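Local coordinates for protein Non-canonical purine NTP pyrophosphatase (Coxiella burnetii, PDB 3TQU) that probably hydrolyses non-canonical purine nucleoside triphosphates such as XTP, dITP and ITP to monophosphate and diphosphate, clearing them from the nucleotide pool, at residues Glu44-Phe49 with Asp72-Thr76; Phe121-Ile125 with His185-Leu190. All coordinates share one frame; numbering follows the deposited sequence.

Contact 1 of 2, residues Glu44-Phe49 with Asp72-Thr76; sequences ETGSTF and DSGLT. With CA (calcium ion), chain E.
A calcium ion joins Glu44 to Asp72 in a buried contact between the loop that leads into helix 49-64 and strand 68-77 in the middle of the sheet. No hydrogen bond runs directly between the two segments; the metal and one aromatic ring do the joining. Glu44 offers both carboxylate oxygens, OE1 at 2.7 Å and OE2 at 2.8 Å from the calcium, which its long chain can bring from the loop. Asp72 binds through one oxygen, OD1 at 2.6 Å from the calcium. Its CG lies anti to the backbone N (chi1 -171°), which carries the carboxylate off the strand toward the loop. Five waters complete the shell; one also donates to Asp72 OD2, and another to Ser73 O. The two carboxylates are turned 49° apart, and the cation between them would offset their mutual repulsion. Each has a further partner: Lys56 bonds Glu44 OE2, and Asn52 bonds Asp72 OD2, both from helix 49-64.

Next along the loop, Phe49 packs its ring against strand 68-77. Asp72 OD2 sits at the edge of this ring, 3.5 Å from Phe49 CD1, where the polarised C-H suits a carboxylate oxygen. Further round, Phe49 CZ comes to 3.6 Å from Gly74 CA; glycine, having no side chain, lets the ring lie directly against the strand backbone. Thr76 CG2 touches the ring edge at CE2. Thr48 is the N-cap of helix 49-64, its side chain capping a backbone N, while OG1 also bonds Glu51. The calcium sits where the family's magnesium is expected: Asp72 is a predicted magnesium ligand and proton acceptor, though the loop acid predicted for magnesium is the neighbouring Glu43.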
ATOM      1  N   GLU A  44      15.215   1.832   7.945  1.00 19.95           N
ATOM      2  CA  GLU A  44      14.294   2.131   6.858  1.00 18.94           C
ATOM      3  C   GLU A  44      15.062   2.333   5.555  1.00 20.89           C
ATOM      4  O   GLU A  44      15.759   3.332   5.382  1.00 25.78           O
ATOM      5  CB  GLU A  44      13.475   3.375   7.182  1.00 21.52           C
ATOM      6  CG  GLU A  44      12.476   3.173   8.303  1.00 21.53           C
ATOM      7  CD  GLU A  44      11.834   4.469   8.731  1.00 25.34           C
ATOM      8  OE1 GLU A  44      12.578   5.445   8.959  1.00 29.36           O
ATOM      9  OE2 GLU A  44      10.591   4.518   8.833  1.00 24.48           O
ATOM     10  N   THR A  45      14.923   1.381   4.639  1.00 15.66           N
ATOM     11  CA  THR A  45      15.707   1.389   3.411  1.00 18.83           C
ATOM     12  C   THR A  45      14.846   1.545   2.162  1.00 16.74           C
ATOM     13  O   THR A  45      15.361   1.524   1.043  1.00 17.39           O
ATOM     14  CB  THR A  45      16.541   0.100   3.287  1.00 18.06           C
ATOM     15  OG1 THR A  45      15.668  -1.033   3.318  1.00 19.18           O
ATOM     16  CG2 THR A  45      17.524  -0.007   4.439  1.00 20.34           C
ATOM     17  N   GLY A  46      13.540   1.705   2.353  1.00 15.11           N
ATOM     18  CA  GLY A  46      12.624   1.834   1.234  1.00 18.56           C
ATOM     19  C   GLY A  46      12.591   3.226   0.628  1.00 19.82           C
ATOM     20  O   GLY A  46      12.980   4.202   1.267  1.00 21.43           O
ATOM     21  N   SER A  47      12.124   3.318  -0.613  1.00  8.92           N
ATOM     22  CA  SER A  47      12.011   4.606  -1.290  1.00 10.69           C
ATOM     23  C   SER A  47      10.587   5.156  -1.245  1.00  8.70           C
ATOM     24  O   SER A  47      10.331   6.263  -1.706  1.00 12.88           O
ATOM     25  CB  SER A  47      12.507   4.509  -2.732  1.00 18.60           C
ATOM     26  OG  SER A  47      13.904   4.267  -2.747  1.00 24.16           O
ATOM     27  N   THR A  48       9.671   4.374  -0.680  1.00 11.61           N
ATOM     28  CA  THR A  48       8.302   4.824  -0.444  1.00 11.82           C
ATOM     29  C   THR A  48       7.941   4.636   1.023  1.00  8.61           C
ATOM     30  O   THR A  48       8.490   3.761   1.696  1.00 10.72           O
ATOM     31  CB  THR A  48       7.287   4.018  -1.267  1.00 12.68           C
ATOM     32  OG1 THR A  48       7.341   2.640  -0.869  1.00 14.95           O
ATOM     33  CG2 THR A  48       7.579   4.134  -2.754  1.00 11.63           C
ATOM     34  N   PHE A  49       7.005   5.443   1.512  1.00  9.49           N
ATOM     35  CA  PHE A  49       6.531   5.305   2.884  1.00 12.47           C
ATOM     36  C   PHE A  49       5.983   3.901   3.120  1.00 12.60           C
ATOM     37  O   PHE A  49       6.254   3.281   4.152  1.00  9.57           O
ATOM     38  CB  PHE A  49       5.462   6.355   3.209  1.00 12.94           C
ATOM     39  CG  PHE A  49       5.904   7.767   2.957  1.00 14.14           C
ATOM     40  CD1 PHE A  49       6.955   8.317   3.675  1.00 14.18           C
ATOM     41  CD2 PHE A  49       5.262   8.550   2.006  1.00  7.09           C
ATOM     42  CE1 PHE A  49       7.366   9.618   3.442  1.00 12.90           C
ATOM     43  CE2 PHE A  49       5.667   9.849   1.772  1.00  9.77           C
ATOM     44  CZ  PHE A  49       6.720  10.385   2.491  1.00 11.75           C
ATOM     45  N   ASP A  72       4.960   4.914   8.292  1.00 13.33           N
ATOM     46  CA  ASP A  72       5.997   5.839   7.866  1.00 11.30           C
ATOM     47  C   ASP A  72       5.325   7.095   7.329  1.00 12.90           C
ATOM     48  O   ASP A  72       4.234   7.032   6.753  1.00 11.54           O
ATOM     49  CB  ASP A  72       6.924   5.217   6.821  1.00  8.96           C
ATOM     50  CG  ASP A  72       8.134   6.082   6.542  1.00 13.82           C
ATOM     51  OD1 ASP A  72       8.452   6.917   7.407  1.00 14.48           O
ATOM     52  OD2 ASP A  72       8.763   5.939   5.473  1.00 14.96           O
ATOM     53  N   SER A  73       5.966   8.239   7.528  1.00 11.06           N
ATOM     54  CA  SER A  73       5.355   9.509   7.172  1.00 11.51           C
ATOM     55  C   SER A  73       6.383  10.485   6.627  1.00 12.89           C
ATOM     56  O   SER A  73       7.587  10.308   6.815  1.00 13.06           O
ATOM     57  CB  SER A  73       4.680  10.121   8.396  1.00 12.13           C
ATOM     58  OG  SER A  73       5.638  10.378   9.411  1.00 15.55           O
ATOM     59  N   GLY A  74       5.908  11.528   5.962  1.00 11.50           N
ATOM     60  CA  GLY A  74       6.812  12.529   5.442  1.00 12.80           C
ATOM     61  C   GLY A  74       6.111  13.656   4.721  1.00 13.45           C
ATOM     62  O   GLY A  74       4.892  13.645   4.542  1.00 12.25           O
ATOM     63  N   LEU A  75       6.907  14.638   4.317  1.00 14.30           N
ATOM     64  CA  LEU A  75       6.428  15.793   3.580  1.00 15.55           C
ATOM     65  C   LEU A  75       6.886  15.644   2.138  1.00 14.29           C
ATOM     66  O   LEU A  75       8.049  15.330   1.892  1.00 13.63           O
ATOM     67  CB  LEU A  75       7.030  17.060   4.184  1.00 14.13           C
ATOM     68  CG  LEU A  75       6.656  18.395   3.555  1.00 13.36           C
ATOM     69  CD1 LEU A  75       5.150  18.615   3.613  1.00 12.64           C
ATOM     70  CD2 LEU A  75       7.403  19.526   4.254  1.00 13.75           C
ATOM     71  N   THR A  76       5.976  15.847   1.188  1.00 11.28           N
ATOM     72  CA  THR A  76       6.337  15.818  -0.222  1.00 11.82           C
ATOM     73  C   THR A  76       6.027  17.172  -0.842  1.00 13.81           C
ATOM     74  O   THR A  76       4.939  17.708  -0.664  1.00 14.84           O
ATOM     75  CB  THR A  76       5.580  14.723  -0.993  1.00 15.26           C
ATOM     76  OG1 THR A  76       4.175  14.997  -0.967  1.00 17.38           O
ATOM     77  CG2 THR A  76       5.844  13.355  -0.378  1.00 15.77           C
TER
HETATM   78 CA    CA E 201      10.587   7.319   8.766  1.00 17.38          CA
HETATM   79  O   HOH W   1      10.959   7.431   6.153  0.64 21.62           O
HETATM   80  O   HOH W   2       9.166   9.498   8.848  0.70 12.84           O
HETATM   81  O   HOH W   3      12.389   9.156   9.269  0.67 21.60           O
HETATM   82  O   HOH W   4       9.048   6.828  10.684  1.00 18.83           O
HETATM   83  O   HOH W   5      11.561   7.572  11.223  1.00 40.54           O

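Contact 2 of 2, residues Phe121-Ile125 with His185-Leu190; sequences FHCVI and HRGQAL
His185, the first residue of helix 185-199, packs its imidazole onto strand 118-128 beside Phe121. From the backbone outward, CB lies 3.4 Å from Phe121 O. Then chi1 of 51° sets CG between the backbone N and carbonyl carbon and turns the ring in against the strand. One ring face receives Phe121 CB in a CH-pi contact, 3.4 Å from the imidazole centroid. ND1 is among the atoms beneath that methylene, and is buried without a polar partner in the model. On the other branch CD2 meets His122 O edge-on at 3.4 Å, where an imidazole C-H suits a carbonyl oxygen. Toward the tip, CE1 comes to 3.6 Å from Phe121 CG, and NE2 to 3.9 Å from Phe121 CD1. The rings of Phe121 and His185 form an offset stack with planes 12° apart, close packing that two flat groups allow.

Farther along, small side chains let helix and strand draw close: Cys123 SG and Ala189 CB are 3.7 Å apart. Ile125 reaches Ala189 and Leu190 through CD1, supplying apolar bulk. Over segments 121-125 and 185-190 the axes run 30° apart, roughly the same way. Arg186, predicted like His185 to bind substrate, is salt-bridged to Glu19 of helix 14-23, whose residues also pack on Leu190. The start of helix 185-199 thus packs on one face of the sheet, with Trp143 of strand 137-147 touching both His185 and Phe121.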
ATOM      1  N   PHE A 121       1.447  16.212   3.279  1.00 11.91           N
ATOM      2  CA  PHE A 121       1.916  15.295   4.309  1.00 14.32           C
ATOM      3  C   PHE A 121       1.301  13.932   4.032  1.00 14.21           C
ATOM      4  O   PHE A 121       0.124  13.846   3.673  1.00  9.53           O
ATOM      5  CB  PHE A 121       1.463  15.753   5.696  1.00  7.16           C
ATOM      6  CG  PHE A 121       2.450  16.631   6.407  1.00 10.02           C
ATOM      7  CD1 PHE A 121       3.730  16.176   6.680  1.00 14.59           C
ATOM      8  CD2 PHE A 121       2.085  17.895   6.838  1.00 13.56           C
ATOM      9  CE1 PHE A 121       4.638  16.980   7.347  1.00 16.82           C
ATOM     10  CE2 PHE A 121       2.990  18.703   7.510  1.00 16.38           C
ATOM     11  CZ  PHE A 121       4.267  18.242   7.762  1.00 19.11           C
ATOM     12  N   HIS A 122       2.088  12.876   4.209  1.00 10.46           N
ATOM     13  CA  HIS A 122       1.601  11.518   4.003  1.00  9.52           C
ATOM     14  C   HIS A 122       1.825  10.676   5.244  1.00 10.21           C
ATOM     15  O   HIS A 122       2.875  10.765   5.884  1.00 10.33           O
ATOM     16  CB  HIS A 122       2.317  10.856   2.824  1.00  9.42           C
ATOM     17  CG  HIS A 122       2.063  11.521   1.511  1.00 12.46           C
ATOM     18  ND1 HIS A 122       1.146  11.041   0.599  1.00 13.84           N
ATOM     19  CD2 HIS A 122       2.602  12.631   0.955  1.00 15.48           C
ATOM     20  CE1 HIS A 122       1.135  11.826  -0.463  1.00 18.00           C
ATOM     21  NE2 HIS A 122       2.009  12.799  -0.273  1.00 19.22           N
ATOM     22  N   CYS A 123       0.837   9.850   5.577  1.00 10.31           N
ATOM     23  CA  CYS A 123       1.005   8.842   6.611  1.00  8.77           C
ATOM     24  C   CYS A 123       0.528   7.498   6.088  1.00 10.79           C
ATOM     25  O   CYS A 123      -0.637   7.348   5.712  1.00 13.06           O
ATOM     26  CB  CYS A 123       0.224   9.203   7.872  1.00  8.83           C
ATOM     27  SG  CYS A 123       0.279   7.906   9.136  1.00 12.98           S
ATOM     28  N   VAL A 124       1.428   6.523   6.058  1.00  8.65           N
ATOM     29  CA  VAL A 124       1.072   5.190   5.599  1.00 10.33           C
ATOM     30  C   VAL A 124       1.237   4.213   6.747  1.00 12.41           C
ATOM     31  O   VAL A 124       2.326   4.077   7.306  1.00 10.37           O
ATOM     32  CB  VAL A 124       1.943   4.736   4.412  1.00 13.16           C
ATOM     33  CG1 VAL A 124       1.518   3.337   3.942  1.00 13.37           C
ATOM     34  CG2 VAL A 124       1.851   5.736   3.270  1.00 13.28           C
ATOM     35  N   ILE A 125       0.142   3.551   7.097  1.00 10.77           N
ATOM     36  CA  ILE A 125       0.129   2.561   8.161  1.00  9.92           C
ATOM     37  C   ILE A 125       0.050   1.175   7.542  1.00 10.86           C
ATOM     38  O   ILE A 125      -0.732   0.941   6.617  1.00 11.35           O
ATOM     39  CB  ILE A 125      -1.085   2.776   9.093  1.00 10.36           C
ATOM     40  CG1 ILE A 125      -0.969   4.126   9.800  1.00 11.45           C
ATOM     41  CG2 ILE A 125      -1.207   1.642  10.107  1.00  9.38           C
ATOM     42  CD1 ILE A 125      -2.167   4.483  10.660  1.00 15.80           C
ATOM     43  N   HIS A 185      -2.718  14.106   8.128  1.00 13.91           N
ATOM     44  CA  HIS A 185      -2.429  12.874   7.417  1.00 14.28           C
ATOM     45  C   HIS A 185      -2.498  11.682   8.364  1.00 11.82           C
ATOM     46  O   HIS A 185      -2.977  10.609   7.992  1.00  9.70           O
ATOM     47  CB  HIS A 185      -1.051  12.963   6.758  1.00 15.19           C
ATOM     48  CG  HIS A 185       0.040  13.395   7.688  1.00 12.45           C
ATOM     49  ND1 HIS A 185      -0.024  14.560   8.422  1.00 11.33           N
ATOM     50  CD2 HIS A 185       1.230  12.824   7.992  1.00  9.55           C
ATOM     51  CE1 HIS A 185       1.078  14.687   9.141  1.00 15.77           C
ATOM     52  NE2 HIS A 185       1.856  13.646   8.898  1.00 14.14           N
ATOM     53  N   ARG A 186      -2.021  11.873   9.593  1.00 11.33           N
ATOM     54  CA  ARG A 186      -2.106  10.823  10.601  1.00 14.42           C
ATOM     55  C   ARG A 186      -3.553  10.585  11.015  1.00 15.57           C
ATOM     56  O   ARG A 186      -4.000   9.442  11.102  1.00 14.33           O
ATOM     57  CB  ARG A 186      -1.262  11.166  11.829  1.00 18.52           C
ATOM     58  CG  ARG A 186       0.235  10.986  11.634  1.00 24.39           C
ATOM     59  CD  ARG A 186       0.976  11.089  12.964  1.00 25.70           C
ATOM     60  NE  ARG A 186       0.361  10.252  13.993  1.00 27.29           N
ATOM     61  CZ  ARG A 186       0.550   8.940  14.111  1.00 29.10           C
ATOM     62  NH1 ARG A 186       1.340   8.296  13.262  1.00 25.51           N
ATOM     63  NH2 ARG A 186      -0.055   8.266  15.082  1.00 31.39           N
ATOM     64  N   GLY A 187      -4.281  11.667  11.275  1.00 14.65           N
ATOM     65  CA  GLY A 187      -5.682  11.559  11.637  1.00 14.86           C
ATOM     66  C   GLY A 187      -6.473  10.762  10.613  1.00 14.90           C
ATOM     67  O   GLY A 187      -7.284   9.908  10.970  1.00 11.45           O
ATOM     68  N   GLN A 188      -6.236  11.040   9.334  1.00 14.04           N
ATOM     69  CA  GLN A 188      -6.954  10.360   8.258  1.00 12.76           C
ATOM     70  C   GLN A 188      -6.568   8.883   8.165  1.00 16.29           C
ATOM     71  O   GLN A 188      -7.430   8.015   8.016  1.00 16.45           O
ATOM     72  CB  GLN A 188      -6.725  11.072   6.919  1.00 11.13           C
ATOM     73  CG  GLN A 188      -7.333  12.467   6.860  1.00 11.75           C
ATOM     74  CD  GLN A 188      -6.978  13.222   5.592  1.00 14.95           C
ATOM     75  OE1 GLN A 188      -7.450  12.893   4.503  1.00 19.45           O
ATOM     76  NE2 GLN A 188      -6.145  14.247   5.728  1.00 15.31           N
ATOM     77  N   ALA A 189      -5.275   8.597   8.255  1.00 13.15           N
ATOM     78  CA  ALA A 189      -4.819   7.214   8.258  1.00 10.61           C
ATOM     79  C   ALA A 189      -5.451   6.459   9.425  1.00 12.12           C
ATOM     80  O   ALA A 189      -5.966   5.351   9.259  1.00 10.24           O
ATOM     81  CB  ALA A 189      -3.301   7.154   8.335  1.00 10.49           C
ATOM     82  N   LEU A 190      -5.427   7.073  10.605  1.00 11.80           N
ATOM     83  CA  LEU A 190      -5.956   6.436  11.805  1.00 11.21           C
ATOM     84  C   LEU A 190      -7.457   6.165  11.706  1.00 15.41           C
ATOM     85  O   LEU A 190      -7.938   5.135  12.182  1.00 15.63           O
ATOM     86  CB  LEU A 190      -5.641   7.272  13.049  1.00 11.62           C
ATOM     87  CG  LEU A 190      -4.177   7.289  13.491  1.00 13.29           C
ATOM     88  CD1 LEU A 190      -3.970   8.219  14.677  1.00 14.65           C
ATOM     89  CD2 LEU A 190      -3.720   5.883  13.834  1.00 11.60           C
TER

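How the contacts relate
Contact 1 closes before contact 2 opens along the chain, and their centres lie 12 Å apart. They share the mixed sheet: strands 68-77 and 118-128 are antiparallel neighbours, joined here by backbone bonds from Asp72 N to Val124 O and from His122 N to Gly74 O. The loop before helix 49-64 approaches one face of this pair, while helix 185-199 packs on the other. Ser73 links the two environments, its side chain lying about 4 Å from that of His185 at their nearest atoms. Strand 68-77 thus carries the metal ligand Asp72 next to Ser73, a predicted substrate-binding residue like His185, which would place metal and nucleotide side by side.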